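Local structure of polyhedrin (Operophtera brumata cypovirus 19, 5A99) at residues Ile49-Pro54 against Arg59-Asp64; Ala35-Tyr40 against Pro183-Ala188. The protein assembles into the crystalline matrix of polyhedra, the occlusion bodies of an insect cypovirus, which probably protect embedded virus particles outside the host. All coordinates share one frame; numbering follows the deposited sequence.

Interaction 1. Residues Ile49-Pro54 against Arg59-Asp64; sequences IRAQNP and RSYNWD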
# COMPACT_ATOMS: atom_id res chain seq x y z
N ILE A 49 1.90 -14.15 7.33
CA ILE A 49 2.08 -12.96 6.52
C ILE A 49 3.58 -12.72 6.45
O ILE A 49 4.23 -12.55 7.48
CB ILE A 49 1.37 -11.75 7.14
CG1 ILE A 49 -0.14 -11.99 7.21
CG2 ILE A 49 1.62 -10.49 6.33
CD1 ILE A 49 -0.89 -10.92 7.94
N ARG A 50 4.13 -12.75 5.24
CA ARG A 50 5.54 -12.44 5.05
C ARG A 50 5.72 -11.14 4.28
O ARG A 50 5.21 -10.97 3.17
CB ARG A 50 6.29 -13.53 4.30
CG ARG A 50 7.78 -13.22 4.17
CD ARG A 50 8.54 -14.30 3.43
NE ARG A 50 8.43 -14.20 1.97
CZ ARG A 50 8.05 -15.20 1.17
NH1 ARG A 50 7.69 -16.37 1.69
NH2 ARG A 50 8.02 -15.02 -0.15
N ALA A 51 6.49 -10.26 4.89
CA ALA A 51 6.97 -9.06 4.22
C ALA A 51 8.44 -9.25 3.92
O ALA A 51 9.16 -9.90 4.69
CB ALA A 51 6.77 -7.86 5.10
N GLN A 52 8.89 -8.68 2.82
CA GLN A 52 10.29 -8.79 2.44
C GLN A 52 10.72 -7.62 1.57
O GLN A 52 9.92 -7.04 0.83
CB GLN A 52 10.55 -10.10 1.71
CG GLN A 52 9.97 -10.16 0.31
CD GLN A 52 10.05 -11.56 -0.31
OE1 GLN A 52 9.94 -12.57 0.39
NE2 GLN A 52 10.22 -11.61 -1.63
N ASN A 53 12.00 -7.31 1.64
CA ASN A 53 12.56 -6.20 0.91
C ASN A 53 14.09 -6.28 0.93
O ASN A 53 14.68 -6.78 1.90
CB ASN A 53 12.09 -4.88 1.53
CG ASN A 53 12.36 -3.68 0.64
OD1 ASN A 53 13.41 -3.04 0.73
ND2 ASN A 53 11.41 -3.37 -0.23
N PRO A 54 14.74 -5.80 -0.13
CA PRO A 54 16.20 -5.87 -0.08
C PRO A 54 16.80 -4.93 0.96
O PRO A 54 17.95 -5.13 1.35
CB PRO A 54 16.64 -5.48 -1.50
CG PRO A 54 15.45 -4.92 -2.17
CD PRO A 54 14.24 -5.10 -1.33
N ARG A 59 5.44 -1.90 7.70
CA ARG A 59 4.14 -2.49 7.41
C ARG A 59 3.16 -2.26 8.53
O ARG A 59 3.54 -2.19 9.70
CB ARG A 59 4.25 -4.01 7.22
CG ARG A 59 5.21 -4.43 6.14
CD ARG A 59 4.63 -4.23 4.75
NE ARG A 59 5.52 -4.80 3.75
CZ ARG A 59 6.59 -4.17 3.26
NH1 ARG A 59 6.89 -2.94 3.66
NH2 ARG A 59 7.35 -4.77 2.36
N SER A 60 1.89 -2.16 8.18
CA SER A 60 0.85 -2.17 9.20
C SER A 60 -0.35 -2.97 8.69
O SER A 60 -0.60 -3.08 7.47
CB SER A 60 0.46 -0.75 9.64
OG SER A 60 -0.04 0.01 8.55
N TYR A 61 -1.06 -3.59 9.63
CA TYR A 61 -2.17 -4.45 9.30
C TYR A 61 -3.34 -4.09 10.19
O TYR A 61 -3.23 -4.03 11.41
CB TYR A 61 -1.76 -5.91 9.46
CG TYR A 61 -0.56 -6.25 8.62
CD1 TYR A 61 -0.70 -6.66 7.30
CD2 TYR A 61 0.72 -6.12 9.13
CE1 TYR A 61 0.42 -6.94 6.52
CE2 TYR A 61 1.83 -6.40 8.37
CZ TYR A 61 1.68 -6.80 7.06
OH TYR A 61 2.80 -7.08 6.30
N ASN A 62 -4.47 -3.80 9.56
CA ASN A 62 -5.67 -3.53 10.32
C ASN A 62 -6.28 -4.85 10.78
O ASN A 62 -5.90 -5.92 10.28
CB ASN A 62 -6.66 -2.73 9.47
CG ASN A 62 -7.75 -2.11 10.29
OD1 ASN A 62 -7.59 -1.89 11.50
ND2 ASN A 62 -8.88 -1.81 9.66
N TRP A 63 -7.20 -4.79 11.74
CA TRP A 63 -7.84 -5.98 12.30
C TRP A 63 -8.38 -6.92 11.22
O TRP A 63 -8.24 -8.14 11.31
CB TRP A 63 -8.96 -5.54 13.25
CG TRP A 63 -9.73 -6.64 13.93
CD1 TRP A 63 -9.41 -7.25 15.12
CD2 TRP A 63 -10.94 -7.24 13.49
NE1 TRP A 63 -10.36 -8.19 15.44
CE2 TRP A 63 -11.31 -8.21 14.46
CE3 TRP A 63 -11.77 -7.06 12.37
CZ2 TRP A 63 -12.46 -8.99 14.34
CZ3 TRP A 63 -12.91 -7.83 12.26
CH2 TRP A 63 -13.25 -8.79 13.24
N ASP A 64 -9.00 -6.35 10.19
CA ASP A 64 -9.62 -7.16 9.15
C ASP A 64 -8.60 -7.72 8.16
O ASP A 64 -8.95 -8.48 7.26
CB ASP A 64 -10.72 -6.37 8.43
CG ASP A 64 -10.17 -5.31 7.48
OD1 ASP A 64 -9.13 -4.70 7.81
OD2 ASP A 64 -10.78 -5.10 6.41
O HOH W 1 6.60 -7.52 1.24
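Arg59 and Tyr61, on a strand of the three-stranded sheet, lie against Ala51 and Ile49, on a strand of the six-stranded sheet. The two strands follow each other in the chain yet belong to facing sheets, a beta-arch. They run nearly antiparallel, at 162°, with the axes of these strand segments 9.9 Å apart at closest, so side chains rather than backbone hydrogen bonds join them. Arg59 gives up the most surface to the contact. Its CG is anti to the carbonyl carbon and the chain then bends at chi2 (-76°), which swings the guanidinium across the small methyl of Ala51. Arg59 NE lies 3.6 Å from Ala51 CB, approaching it obliquely. Farther out, Arg59 NH2 gives a hydrogen to a water at 3.1 Å, in the guanidinium plane. Gln52 N also donates to that water, at 3.0 Å, making it a bridge between the two strands. Gln52 O adds a looser approach near the same plane, 3.8 Å from Arg59 NH2.

Beside the arginine, Tyr61 slides past Ile49, the two side chains pointing in opposite directions. Ile49 CG2 reaches the phenol end of the ring obliquely, 3.6 Å from Tyr61 OH and 3.8 Å from Tyr61 CE1. On the other side of its strand, Arg50 turns away and bonds Gln52 OE1 through NE, while its NH2 reaches Asn132 of the third subunit.

Asp217 forms a salt bridge with Arg59 NE and a hydrogen bond with Tyr61 OH, and also touches Ala51. One carboxylate thus anchors both long side chains, and the nearby positive charge would probably stabilise its ionised form. Apolar methyls supply the fit between the sheets, while a shared acid and a bridging water hold the polar ends of Arg59 and Tyr61.

Interaction 2. Residues Ala35-Tyr40 against Pro183-Ala188; sequences AHLVLY and PVISFA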
# COMPACT_ATOMS: atom_id res chain seq x y z
N ALA A 35 10.46 -10.40 7.26
CA ALA A 35 9.64 -10.18 8.44
C ALA A 35 8.37 -11.02 8.31
O ALA A 35 7.57 -10.82 7.40
CB ALA A 35 9.31 -8.71 8.58
N HIS A 36 8.21 -11.98 9.22
CA HIS A 36 7.04 -12.84 9.24
C HIS A 36 6.14 -12.50 10.40
O HIS A 36 6.59 -12.42 11.54
CB HIS A 36 7.44 -14.31 9.37
CG HIS A 36 7.87 -14.95 8.09
ND1 HIS A 36 9.18 -15.01 7.69
CD2 HIS A 36 7.15 -15.58 7.13
CE1 HIS A 36 9.26 -15.65 6.54
NE2 HIS A 36 8.04 -15.99 6.17
N LEU A 37 4.86 -12.31 10.11
CA LEU A 37 3.87 -12.21 11.16
C LEU A 37 3.05 -13.49 11.09
O LEU A 37 2.35 -13.74 10.11
CB LEU A 37 3.01 -10.96 10.97
CG LEU A 37 1.89 -10.77 12.00
CD1 LEU A 37 2.41 -10.85 13.42
CD2 LEU A 37 1.17 -9.43 11.75
N VAL A 38 3.20 -14.32 12.11
CA VAL A 38 2.54 -15.62 12.14
C VAL A 38 1.41 -15.54 13.14
O VAL A 38 1.62 -15.23 14.31
CB VAL A 38 3.50 -16.73 12.56
CG1 VAL A 38 2.80 -18.12 12.52
CG2 VAL A 38 4.73 -16.70 11.70
N LEU A 39 0.21 -15.84 12.68
CA LEU A 39 -0.97 -15.75 13.54
C LEU A 39 -1.54 -17.14 13.80
O LEU A 39 -1.88 -17.87 12.87
CB LEU A 39 -2.02 -14.86 12.88
CG LEU A 39 -1.46 -13.48 12.54
CD1 LEU A 39 -2.38 -12.69 11.63
CD2 LEU A 39 -1.20 -12.71 13.82
N TYR A 40 -1.61 -17.49 15.08
CA TYR A 40 -2.15 -18.78 15.47
C TYR A 40 -3.62 -18.61 15.79
O TYR A 40 -4.00 -17.89 16.71
CB TYR A 40 -1.37 -19.33 16.65
CG TYR A 40 0.11 -19.38 16.36
CD1 TYR A 40 0.68 -20.47 15.70
CD2 TYR A 40 0.94 -18.32 16.71
CE1 TYR A 40 2.04 -20.50 15.41
CE2 TYR A 40 2.29 -18.35 16.44
CZ TYR A 40 2.83 -19.43 15.79
OH TYR A 40 4.17 -19.45 15.51
N PRO A 183 -6.50 -7.01 17.83
CA PRO A 183 -5.26 -6.33 17.45
C PRO A 183 -5.27 -5.61 16.12
O PRO A 183 -5.96 -6.00 15.17
CB PRO A 183 -4.25 -7.49 17.39
CG PRO A 183 -5.06 -8.64 16.92
CD PRO A 183 -6.44 -8.46 17.55
N VAL A 184 -4.51 -4.52 16.09
CA VAL A 184 -4.03 -3.88 14.87
C VAL A 184 -2.51 -4.01 15.00
O VAL A 184 -1.97 -3.85 16.09
CB VAL A 184 -4.43 -2.40 14.80
CG1 VAL A 184 -3.56 -1.66 13.79
CG2 VAL A 184 -5.93 -2.24 14.45
N ILE A 185 -1.82 -4.34 13.93
CA ILE A 185 -0.40 -4.61 14.06
C ILE A 185 0.47 -3.82 13.09
O ILE A 185 0.23 -3.83 11.87
CB ILE A 185 -0.11 -6.11 13.91
CG1 ILE A 185 -0.68 -6.87 15.11
CG2 ILE A 185 1.37 -6.37 13.83
CD1 ILE A 185 -0.71 -8.36 14.90
N SER A 186 1.46 -3.12 13.65
CA SER A 186 2.45 -2.36 12.90
C SER A 186 3.87 -2.87 13.22
O SER A 186 4.18 -3.19 14.37
CB SER A 186 2.35 -0.87 13.23
OG SER A 186 1.01 -0.42 13.10
N PHE A 187 4.73 -2.97 12.20
CA PHE A 187 6.14 -3.27 12.45
C PHE A 187 7.06 -2.68 11.38
O PHE A 187 6.62 -2.23 10.32
CB PHE A 187 6.37 -4.77 12.64
CG PHE A 187 5.99 -5.61 11.46
CD1 PHE A 187 6.82 -5.68 10.35
CD2 PHE A 187 4.82 -6.35 11.46
CE1 PHE A 187 6.48 -6.46 9.26
CE2 PHE A 187 4.48 -7.14 10.38
CZ PHE A 187 5.31 -7.18 9.27
N ALA A 188 8.34 -2.64 11.71
CA ALA A 188 9.35 -2.13 10.81
C ALA A 188 10.68 -2.76 11.14
O ALA A 188 10.94 -3.15 12.28
CB ALA A 188 9.46 -0.64 10.92
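The phenyl ring of Phe187 meets Ala35 and Leu37 obliquely, the CE1-CZ-CE2 end of the ring lying against side chains of strand 33-40 in the facing sheet. Phe187 CE1 is 3.7 Å from Ala35 CB, and Phe187 CE2, across the para carbon, is 4.1 Å from Leu37 CB, so the ring straddles two successive inward-pointing residues. Phe113 also meets this ring, and Phe126, Ile57 and Arg59 touch the same side chain. This is the interior of a beta-sandwich-like core: strand 33-40 lies within the six-stranded antiparallel sheet, and strand 184-190 is the middle strand of the three-stranded sheet facing it.

The two strands run at 160° to each other with the axes of these strand segments 9.3 Å apart at closest, and no hydrogen bond passes between them. The contacts between the two segments are all between hydrocarbon side chains. With chi1 of Phe187 at 61°, CG lies between the backbone N and the carbonyl carbon, and the ring reaches both Ala35 and Leu37. All four touching residues are buried.

The outer surfaces are busy too. His36, turned away from the contact, bonds Tyr232 and meets the ring of Trp233, so helix 225-236 covers the far side of its sheet. Behind the three-stranded sheet, Ser186 OG bonds Asp214 O of the second subunit, which carries this layer directly into the trimer interface.

Next to the phenyl ring, Leu37 and Ile185 come together tip to tip. The leucine is extended, with CG anti to the backbone N (178°). Here a single methyl nestles between two branches: Leu37 CD2 stands 3.7 Å from Ile185 CG2 and 3.8 Å from Ile185 CD1.

How the interactions relate
The two interactions are neighbouring samples of one interface between the six-stranded and three-stranded sheets, with centres about 7 Å apart. In the chain the order is 35-40, 49-54, 59-64 and 183-188, so interaction 1 is nested within the long loop closed by interaction 2. Each strand of one contact lies beside a strand of the other: 33-40 pairs with 46-53, and 56-61 with 184-190. Probable backbone hydrogen bonds express this, Ile49 O to Leu37 N and Tyr61 N to Ile185 O. Local and distant parts of the sequence thereby build one continuous core, and both contacts also border the second subunit.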